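Local structure of chymotrypsin (Cellulomonas bogoriensis, 2EA3) at residues A8-G12 with G13-C17; V130-E133 with P134-G138; L141-N145 with Q146-V150; N170-L173 with Q174-L178. The protein probably cleaves peptide bonds as a chymotrypsin-like serine endopeptidase, this chain being the trypsin-family protease domain of a longer protein. All blocks are in the same frame, centred on the assembly; numbering follows the deposited sequence.

From the N terminus, contact 1 closes the hairpin of strands 8-11 and 14-23 in the first antiparallel barrel. Contact 2 closes a turn in the loop between strands 125-128 and 140-143 of the second barrel, and contact 3 follows after a gap of two residues, closing the hairpin of strands 140-143 and 146-154. Contact 4 ends helix 169-176 near the C terminus. All four run in series, without nesting or crossing. They nevertheless form a spatial chain: Cys17 CB lies 3.3 Å from Ser137 O, Gly138 O lies 3.5 Å from Val150 CB, and Val150 CG2 lies 4.2 Å from Ile172 CD1. The first and last touches thus link the two barrels and the terminal helix.

Contact 1 of 4, residues A8-G12 with G13-C17; sequences AYTIG and GRSRC
With chi1 at 63°, Tyr9 CG is wedged between its own backbone N and carbonyl carbon, and the ring is carried alongside Cys17. The CD2/CE2 side of the ring and the hydroxyl lie along that residue: Tyr9 OH is 3.5 Å from Cys17 CB, Tyr9 CE2 is 3.7 Å from that same carbon, and Tyr9 CD2 is 3.6 Å from Cys17 O. At this end the strands are loosely joined, since Tyr9 N reaches Cys17 O only through a weak bond of 3.3 Å. Water 1 reinforces this end, donating to Tyr9 O and weakly accepting from Cys17 N, while lying over one face of the Tyr9 ring near its rim. Tyr9 OH is itself hydrogen-bonded to Thr29 OG1. A phenylalanine here would probably leave Thr29 OG1 without that partner.

At the far end the pairing is firmer. Ile11 N donates to Arg14 O over 2.9 Å in a nearly straight bond (167° at the hydrogen), and Arg14 N answers to Ile11 O at 3.1 Å. Gly12 and Gly13 form the corner of this type I' turn, and a CB on Gly13 would collide with Gly12 O. The Arg16 chain bends back so that Ile11 CB lies over one guanidinium face, 4.0 Å from Arg16 NH2.

The hairpin belongs to the N-terminal barrel of the chymotrypsin fold. Cys17 is disulfide-bonded to Cys33, the Tyr9 ring meets Phe27 edge-to-face, and Tyr9 and Ile11 both pack on Phe47 of strand 45-51 and Thr40 of strand 39-41.

Contact 2 of 4, residues V130-E133 with P134-G138; sequences VCAE and PGDSG
The loop that carries Gly-Asp-Ser-Gly, the signature of chymotrypsin-family proteases around the nucleophilic serine, turns back here so that Asp136 grips the backbone of Glu133. Asp136 OD1 receives Glu133 N at 2.8 Å in a nearly straight bond (163° at the hydrogen). The donor comes to the anti side of the carboxylate and lies 33° out of its plane. A second bond runs the other way, Asp136 N giving to Glu133 O over 3.0 Å. Asp136 therefore uses both main chain and side chain on one residue, and Asp136 CB lies 3.2 Å from Glu133 O. With CG beside the backbone N (chi1 -66°), the carboxylate points back across the turn, and its OD1 also lies 3.5 Å from Ala132 CA.

In the chymotrypsin fold this turn leads directly into the serine. Ser137 OG is hydrogen-bonded to His32 NE2, and the Ser137, His32 and Asp56 arrangement is consistent with a catalytic triad. Asp136 has further partners, Thr101 OG1 at OD1 and Thr100 N at OD2, whereas Glu133 extends the other way to a hydrogen bond with Cys158 N and a salt bridge with Arg159. An alanine here in place of the aspartate would probably leave the Glu133 N-H and these two threonine donors without their acceptor and the turn freer to shift.

Gly135 has backbone angles at which a side chain would jam against Pro134 O. Water 3 donates to Glu133 O at 3.1 Å and lies 3.2 Å from Ser137 OG.

Contact 3 of 4, residues L141-N145 with Q146-V150; sequences LLAGN and QAQGV
Leu141 and Gln148 meet across a two-strand antiparallel hairpin, Leu141 CD2 resting 3.9 Å from Gln148 CB. Leu141 CG is anti to the backbone N (chi1 -176°), which sets the branch beside the neighbouring strand. Ala143 receives the next stretch of the same chain, its CB lying 3.8 Å from Gln148 CG; the glutamine's chi1 of -59° puts that carbon beside its own backbone N and so next to the alanine.

These side chains are positioned by a classic beta bulge. Gln148 and Gly149 both face Leu141, so that Gln148 N donates to Leu141 O at 2.8 Å while Leu141 N donates to Gly149 O at 2.9 Å. The extra residue shifts the register by one and turns Gln148 toward the opposite strand. Nearer the tip, Ala143 N donates to Gln146 O at 3.0 Å, and Gln146 N returns a bond to Ala143 O. Gly144 and Asn145 are the central residues of the type II' turn from Ala143 to Gln146, the positive phi of Gly144 suiting glycine.

Further out, Leu141 packs on Val94 of strand 93-98 and Phe166 of strand 161-168, inside the C-terminal barrel. Leu142 and Ala147, a non-hydrogen-bonded pair, instead look to Phe21 of strand 14-23, across the junction with the N-terminal barrel. On that face Leu142 CD2 leans along the neighbouring strand, 3.8 Å from Gln146 O.

Contact 4 of 4, residues N170-L173 with Q174-L178; sequences NPIL and QAYGL
Residues Asn170 to Tyr176 follow one helical course, and three i to i+4 bonds join the two segments: Gln174 N to Asn170 O at 3.0 Å, Ala175 N to Pro171 O at 2.8 Å, and Tyr176 N to Ile172 O at 3.2 Å. The helix then stops at Gly177, whose phi of 62° takes the chain out of the helix. One step beyond it, Leu178 N donates back to Leu173 O over 3.0 Å, in the carbonyl plane and on a lone pair, with 164° at the hydrogen. This bond spans five residues along the chain instead of the four of the regular helix.

This change of direction brings the Leu178 side chain onto Leu173. Leu173 CD2 lies 4.0 Å from Leu178 CB, and the two chains cross at about a right angle. On another side of the helix Ile172 CG2, set anti to the backbone N, meets the ring of Tyr176 at CD2, 4.1 Å away. Over the centre of one face of that ring sits Ala175 CB.

Outward, Ile172 and Leu178 pack on Ile28 of strand 26-29, Leu173 and Leu178 on Val23 of strand 14-23, and Tyr176 and Leu178 on Phe59 of strand 57-62, so the helix lies against the N-terminal barrel. The 6→1 bond from Leu178 N to Leu173 O, the positive-phi glycine and the contact between these two leucines are consistent with a Schellman motif, here ending the C-terminal helix characteristic of the chymotrypsin fold.

Contact 1 of 4, residues A8-G12 with G13-C17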
loop_
_atom_site.group_PDB
_atom_site.type_symbol
_atom_site.label_atom_id
_atom_site.label_comp_id
_atom_site.label_asym_id
_atom_site.label_seq_id
_atom_site.Cartn_x
_atom_site.Cartn_y
_atom_site.Cartn_z
ATOM N N ALA A 8 -6.437 -7.827 -3.330
ATOM C CA ALA A 8 -5.811 -8.808 -2.443
ATOM C C ALA A 8 -4.728 -9.574 -3.193
ATOM O O ALA A 8 -4.828 -9.785 -4.406
ATOM C CB ALA A 8 -6.875 -9.783 -1.939
ATOM N N TYR A 9 -3.696 -10.005 -2.479
ATOM C CA TYR A 9 -2.831 -11.065 -2.989
ATOM C C TYR A 9 -2.650 -12.018 -1.829
ATOM O O TYR A 9 -3.024 -11.702 -0.705
ATOM C CB TYR A 9 -1.496 -10.523 -3.516
ATOM C CG TYR A 9 -0.623 -9.843 -2.476
ATOM C CD1 TYR A 9 0.462 -10.526 -1.905
ATOM C CD2 TYR A 9 -0.864 -8.523 -2.078
ATOM C CE1 TYR A 9 1.285 -9.902 -0.954
ATOM C CE2 TYR A 9 -0.057 -7.906 -1.120
ATOM C CZ TYR A 9 1.022 -8.602 -0.574
ATOM O OH TYR A 9 1.838 -7.997 0.368
ATOM N N THR A 10 -2.112 -13.201 -2.082
ATOM C CA THR A 10 -1.975 -14.131 -0.978
ATOM C C THR A 10 -0.516 -14.464 -0.727
ATOM O O THR A 10 0.315 -14.433 -1.655
ATOM C CB THR A 10 -2.752 -15.422 -1.206
ATOM O OG1 THR A 10 -2.304 -15.999 -2.431
ATOM C CG2 THR A 10 -4.278 -15.142 -1.263
ATOM N N ILE A 11 -0.215 -14.759 0.530
ATOM C CA ILE A 11 1.126 -15.231 0.910
ATOM C C ILE A 11 0.943 -16.500 1.727
ATOM O O ILE A 11 0.315 -16.458 2.781
ATOM C CB ILE A 11 1.906 -14.198 1.761
ATOM C CG1 ILE A 11 1.958 -12.840 1.074
ATOM C CG2 ILE A 11 3.341 -14.704 2.014
ATOM C CD1 ILE A 11 2.200 -11.705 2.017
ATOM N N GLY A 12 1.488 -17.616 1.242
ATOM C CA GLY A 12 1.228 -18.920 1.858
ATOM C C GLY A 12 -0.266 -19.183 2.019
ATOM O O GLY A 12 -0.706 -19.739 3.028
ATOM N N GLY A 13 -1.054 -18.747 1.043
ATOM C CA GLY A 13 -2.502 -18.989 1.069
ATOM C C GLY A 13 -3.342 -17.995 1.853
ATOM O O GLY A 13 -4.578 -18.008 1.770
ATOM N N ARG A 14 -2.687 -17.109 2.594
ATOM C CA ARG A 14 -3.395 -16.182 3.469
ATOM C C ARG A 14 -3.513 -14.823 2.790
ATOM O O ARG A 14 -2.527 -14.303 2.277
ATOM C CB ARG A 14 -2.641 -16.044 4.794
ATOM C CG ARG A 14 -3.251 -15.067 5.779
ATOM C CD ARG A 14 -4.516 -15.588 6.466
ATOM N NE ARG A 14 -4.972 -14.623 7.461
ATOM C CZ ARG A 14 -5.703 -13.548 7.177
ATOM N NH1 ARG A 14 -6.058 -12.705 8.142
ATOM N NH2 ARG A 14 -6.088 -13.320 5.931
ATOM N N SER A 15 -4.711 -14.240 2.828
ATOM C CA SER A 15 -4.948 -12.974 2.146
ATOM C C SER A 15 -4.640 -11.906 3.187
ATOM O O SER A 15 -5.554 -11.315 3.771
ATOM C CB SER A 15 -6.416 -12.934 1.655
ATOM O OG SER A 15 -6.604 -12.023 0.583
ATOM N N ARG A 16 -3.352 -11.716 3.468
ATOM C CA ARG A 16 -2.899 -10.873 4.595
ATOM C C ARG A 16 -2.900 -9.398 4.218
ATOM O O ARG A 16 -3.045 -8.532 5.080
ATOM C CB ARG A 16 -1.450 -11.210 5.008
ATOM C CG ARG A 16 -1.121 -12.668 5.183
ATOM C CD ARG A 16 -0.292 -12.897 6.443
ATOM N NE ARG A 16 1.128 -12.619 6.235
ATOM C CZ ARG A 16 2.031 -13.533 5.882
ATOM N NH1 ARG A 16 3.302 -13.177 5.729
ATOM N NH2 ARG A 16 1.674 -14.804 5.687
ATOM N N CYS A 17 -2.689 -9.129 2.931
ATOM C CA CYS A 17 -2.394 -7.771 2.471
ATOM C C CYS A 17 -2.963 -7.465 1.091
ATOM O O CYS A 17 -3.447 -8.354 0.369
ATOM C CB CYS A 17 -0.881 -7.536 2.457
ATOM S SG CYS A 17 -0.153 -7.430 4.110
HETATM O O HOH W 1 -1.206 -11.088 1.166
HETATM O O HOH W 2 -0.276 -17.795 -1.475
#

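Contact 2 of 4, residues V130-E133 with P134-G138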
loop_
_atom_site.group_PDB
_atom_site.type_symbol
_atom_site.label_atom_id
_atom_site.label_comp_id
_atom_site.label_asym_id
_atom_site.label_seq_id
_atom_site.Cartn_x
_atom_site.Cartn_y
_atom_site.Cartn_z
ATOM N N VAL A 130 -8.462 8.060 7.694
ATOM C CA VAL A 130 -9.041 6.997 6.872
ATOM C C VAL A 130 -9.141 5.753 7.766
ATOM O O VAL A 130 -8.265 5.525 8.565
ATOM C CB VAL A 130 -8.134 6.672 5.660
ATOM C CG1 VAL A 130 -8.719 5.534 4.820
ATOM C CG2 VAL A 130 -7.875 7.921 4.794
ATOM N N CYS A 131 -10.197 4.949 7.622
ATOM C CA CYS A 131 -10.307 3.718 8.406
ATOM C C CYS A 131 -9.617 2.600 7.632
ATOM O O CYS A 131 -9.450 2.701 6.426
ATOM C CB CYS A 131 -11.782 3.358 8.612
ATOM S SG CYS A 131 -12.721 3.009 7.075
ATOM N N ALA A 132 -9.233 1.537 8.320
ATOM C CA ALA A 132 -8.719 0.358 7.633
ATOM C C ALA A 132 -8.930 -0.826 8.542
ATOM O O ALA A 132 -9.120 -0.665 9.753
ATOM C CB ALA A 132 -7.240 0.512 7.320
ATOM N N GLU A 133 -8.927 -2.008 7.947
ATOM C CA GLU A 133 -9.044 -3.225 8.728
ATOM C C GLU A 133 -7.919 -4.139 8.286
ATOM O O GLU A 133 -7.254 -3.842 7.310
ATOM C CB GLU A 133 -10.456 -3.827 8.582
ATOM C CG GLU A 133 -11.479 -2.955 9.358
ATOM C CD GLU A 133 -12.923 -3.367 9.190
ATOM O OE1 GLU A 133 -13.167 -4.558 8.935
ATOM O OE2 GLU A 133 -13.822 -2.493 9.313
ATOM N N PRO A 134 -7.637 -5.194 9.063
ATOM C CA PRO A 134 -6.633 -6.133 8.593
ATOM C C PRO A 134 -7.088 -6.768 7.274
ATOM O O PRO A 134 -8.287 -7.162 7.098
ATOM C CB PRO A 134 -6.569 -7.164 9.731
ATOM C CG PRO A 134 -7.071 -6.388 10.963
ATOM C CD PRO A 134 -8.188 -5.588 10.374
ATOM N N GLY A 135 -6.138 -6.864 6.364
ATOM C CA GLY A 135 -6.392 -7.254 4.995
ATOM C C GLY A 135 -6.141 -6.059 4.104
ATOM O O GLY A 135 -5.680 -6.223 2.987
ATOM N N ASP A 136 -6.455 -4.856 4.603
ATOM C CA ASP A 136 -6.213 -3.622 3.835
ATOM C C ASP A 136 -4.735 -3.222 3.805
ATOM O O ASP A 136 -4.334 -2.381 2.990
ATOM C CB ASP A 136 -7.004 -2.453 4.429
ATOM C CG ASP A 136 -8.513 -2.621 4.286
ATOM O OD1 ASP A 136 -9.224 -2.055 5.144
ATOM O OD2 ASP A 136 -8.978 -3.271 3.315
ATOM N N SER A 137 -3.938 -3.764 4.724
ATOM C CA SER A 137 -2.498 -3.437 4.792
ATOM C C SER A 137 -1.815 -3.563 3.434
ATOM O O SER A 137 -2.086 -4.522 2.703
ATOM C CB SER A 137 -1.810 -4.444 5.737
ATOM O OG SER A 137 -2.062 -4.103 7.069
ATOM N N GLY A 138 -0.911 -2.639 3.108
ATOM C CA GLY A 138 -0.151 -2.724 1.870
ATOM C C GLY A 138 -0.858 -2.012 0.745
ATOM O O GLY A 138 -0.250 -1.745 -0.281
HETATM O O HOH W 3 -4.572 -2.350 7.954
#

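Contact 3 of 4, residues L141-N145 with Q146-V150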
loop_
_atom_site.group_PDB
_atom_site.type_symbol
_atom_site.label_atom_id
_atom_site.label_comp_id
_atom_site.label_asym_id
_atom_site.label_seq_id
_atom_site.Cartn_x
_atom_site.Cartn_y
_atom_site.Cartn_z
ATOM N N LEU A 141 -2.775 4.339 -1.155
ATOM C CA LEU A 141 -3.317 5.606 -0.704
ATOM C C LEU A 141 -3.075 6.622 -1.818
ATOM O O LEU A 141 -1.939 6.812 -2.249
ATOM C CB LEU A 141 -2.633 6.079 0.581
ATOM C CG LEU A 141 -3.251 7.361 1.143
ATOM C CD1 LEU A 141 -4.652 7.081 1.688
ATOM C CD2 LEU A 141 -2.315 7.939 2.245
ATOM N N LEU A 142 -4.154 7.249 -2.278
ATOM C CA LEU A 142 -4.083 8.231 -3.364
ATOM C C LEU A 142 -4.549 9.585 -2.858
ATOM O O LEU A 142 -5.475 9.656 -2.050
ATOM C CB LEU A 142 -5.007 7.801 -4.516
ATOM C CG LEU A 142 -4.644 6.576 -5.343
ATOM C CD1 LEU A 142 -5.876 6.149 -6.167
ATOM C CD2 LEU A 142 -3.484 6.892 -6.235
ATOM N N ALA A 143 -3.909 10.647 -3.334
ATOM C CA ALA A 143 -4.513 11.971 -3.281
ATOM C C ALA A 143 -4.823 12.284 -4.732
ATOM O O ALA A 143 -3.920 12.545 -5.512
ATOM C CB ALA A 143 -3.562 12.964 -2.704
ATOM N N GLY A 144 -6.089 12.184 -5.105
ATOM C CA GLY A 144 -6.479 12.301 -6.509
ATOM C C GLY A 144 -5.822 11.187 -7.324
ATOM O O GLY A 144 -6.066 10.001 -7.077
ATOM N N ASN A 145 -4.995 11.548 -8.299
ATOM C CA ASN A 145 -4.308 10.531 -9.090
ATOM C C ASN A 145 -2.843 10.350 -8.706
ATOM O O ASN A 145 -2.067 9.760 -9.468
ATOM C CB ASN A 145 -4.453 10.803 -10.599
ATOM C CG ASN A 145 -5.901 10.774 -11.064
ATOM O OD1 ASN A 145 -6.481 9.706 -11.333
ATOM N ND2 ASN A 145 -6.499 11.961 -11.172
ATOM N N GLN A 146 -2.461 10.829 -7.524
ATOM C CA GLN A 146 -1.053 10.822 -7.118
ATOM C C GLN A 146 -0.873 9.834 -5.993
ATOM O O GLN A 146 -1.547 9.942 -4.977
ATOM C CB GLN A 146 -0.628 12.210 -6.636
ATOM C CG GLN A 146 -0.719 13.296 -7.717
ATOM C CD GLN A 146 0.244 13.081 -8.857
ATOM O OE1 GLN A 146 -0.147 13.142 -10.021
ATOM N NE2 GLN A 146 1.513 12.834 -8.542
ATOM N N ALA A 147 0.014 8.871 -6.193
ATOM C CA ALA A 147 0.324 7.871 -5.156
ATOM C C ALA A 147 0.973 8.533 -3.953
ATOM O O ALA A 147 1.969 9.248 -4.112
ATOM C CB ALA A 147 1.271 6.820 -5.710
ATOM N N GLN A 148 0.459 8.244 -2.752
ATOM C CA GLN A 148 0.988 8.830 -1.516
ATOM C C GLN A 148 1.727 7.800 -0.669
ATOM O O GLN A 148 2.737 8.109 -0.040
ATOM C CB GLN A 148 -0.137 9.406 -0.649
ATOM C CG GLN A 148 -0.961 10.497 -1.346
ATOM C CD GLN A 148 -0.073 11.607 -1.798
ATOM O OE1 GLN A 148 0.013 11.918 -3.000
ATOM N NE2 GLN A 148 0.659 12.171 -0.861
ATOM N N GLY A 149 1.165 6.606 -0.575
ATOM C CA GLY A 149 1.679 5.687 0.432
ATOM C C GLY A 149 0.990 4.351 0.370
ATOM O O GLY A 149 0.059 4.155 -0.409
ATOM N N VAL A 150 1.472 3.422 1.185
ATOM C CA VAL A 150 0.809 2.127 1.302
ATOM C C VAL A 150 0.374 1.947 2.756
ATOM O O VAL A 150 1.041 2.420 3.687
ATOM C CB VAL A 150 1.692 0.956 0.847
ATOM C CG1 VAL A 150 2.037 1.099 -0.638
ATOM C CG2 VAL A 150 2.987 0.849 1.707
#

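Contact 4 of 4, residues N170-L173 with Q174-L178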
loop_
_atom_site.group_PDB
_atom_site.type_symbol
_atom_site.label_atom_id
_atom_site.label_comp_id
_atom_site.label_asym_id
_atom_site.label_seq_id
_atom_site.Cartn_x
_atom_site.Cartn_y
_atom_site.Cartn_z
ATOM N N ASN A 170 7.641 7.564 -1.633
ATOM C CA ASN A 170 8.925 8.041 -2.136
ATOM C C ASN A 170 10.159 7.342 -1.561
ATOM O O ASN A 170 11.044 6.975 -2.331
ATOM C CB ASN A 170 9.032 9.584 -2.085
ATOM C CG ASN A 170 8.150 10.249 -3.130
ATOM O OD1 ASN A 170 7.704 9.601 -4.079
ATOM N ND2 ASN A 170 7.901 11.553 -2.968
ATOM N N PRO A 171 10.216 7.133 -0.224
ATOM C CA PRO A 171 11.326 6.354 0.325
ATOM C C PRO A 171 11.414 4.919 -0.195
ATOM O O PRO A 171 12.513 4.366 -0.254
ATOM C CB PRO A 171 11.050 6.354 1.839
ATOM C CG PRO A 171 10.237 7.604 2.061
ATOM C CD PRO A 171 9.351 7.662 0.851
ATOM N N ILE A 172 10.286 4.326 -0.589
ATOM C CA ILE A 172 10.308 2.956 -1.133
ATOM C C ILE A 172 10.933 2.953 -2.530
ATOM O O ILE A 172 11.779 2.119 -2.840
ATOM C CB ILE A 172 8.894 2.333 -1.234
ATOM C CG1 ILE A 172 8.097 2.571 0.062
ATOM C CG2 ILE A 172 9.001 0.817 -1.566
ATOM C CD1 ILE A 172 6.606 2.153 -0.013
ATOM N N LEU A 173 10.491 3.872 -3.378
ATOM C CA LEU A 173 11.057 4.011 -4.707
ATOM C C LEU A 173 12.568 4.285 -4.608
ATOM O O LEU A 173 13.348 3.681 -5.330
ATOM C CB LEU A 173 10.330 5.120 -5.476
ATOM C CG LEU A 173 8.807 4.904 -5.593
ATOM C CD1 LEU A 173 8.140 6.149 -6.186
ATOM C CD2 LEU A 173 8.477 3.628 -6.404
ATOM N N GLN A 174 12.962 5.160 -3.687
ATOM C CA GLN A 174 14.371 5.474 -3.464
ATOM C C GLN A 174 15.158 4.259 -2.965
ATOM O O GLN A 174 16.262 3.985 -3.442
ATOM C CB GLN A 174 14.502 6.623 -2.464
ATOM C CG GLN A 174 15.954 7.049 -2.186
ATOM C CD GLN A 174 16.559 7.895 -3.296
ATOM O OE1 GLN A 174 16.378 7.619 -4.490
ATOM N NE2 GLN A 174 17.296 8.936 -2.901
ATOM N N ALA A 175 14.575 3.522 -2.022
ATOM C CA ALA A 175 15.268 2.373 -1.416
ATOM C C ALA A 175 15.667 1.357 -2.472
ATOM O O ALA A 175 16.777 0.842 -2.442
ATOM C CB ALA A 175 14.395 1.712 -0.341
ATOM N N TYR A 176 14.781 1.098 -3.434
ATOM C CA TYR A 176 15.017 0.009 -4.369
ATOM C C TYR A 176 15.315 0.443 -5.797
ATOM O O TYR A 176 15.444 -0.412 -6.679
ATOM C CB TYR A 176 13.833 -0.958 -4.357
ATOM C CG TYR A 176 13.555 -1.549 -3.004
ATOM C CD1 TYR A 176 14.563 -2.212 -2.287
ATOM C CD2 TYR A 176 12.295 -1.466 -2.435
ATOM C CE1 TYR A 176 14.315 -2.747 -1.022
ATOM C CE2 TYR A 176 12.027 -2.025 -1.171
ATOM C CZ TYR A 176 13.043 -2.662 -0.477
ATOM O OH TYR A 176 12.794 -3.204 0.755
ATOM N N GLY A 177 15.426 1.749 -6.009
ATOM C CA GLY A 177 15.714 2.321 -7.336
ATOM C C GLY A 177 14.610 1.991 -8.317
ATOM O O GLY A 177 14.875 1.582 -9.439
ATOM N N LEU A 178 13.367 2.140 -7.870
ATOM C CA LEU A 178 12.205 1.743 -8.654
ATOM C C LEU A 178 11.553 2.954 -9.281
ATOM O O LEU A 178 11.638 4.053 -8.738
ATOM C CB LEU A 178 11.163 1.064 -7.758
ATOM C CG LEU A 178 11.574 -0.222 -7.063
ATOM C CD1 LEU A 178 10.611 -0.490 -5.918
ATOM C CD2 LEU A 178 11.614 -1.379 -8.061
#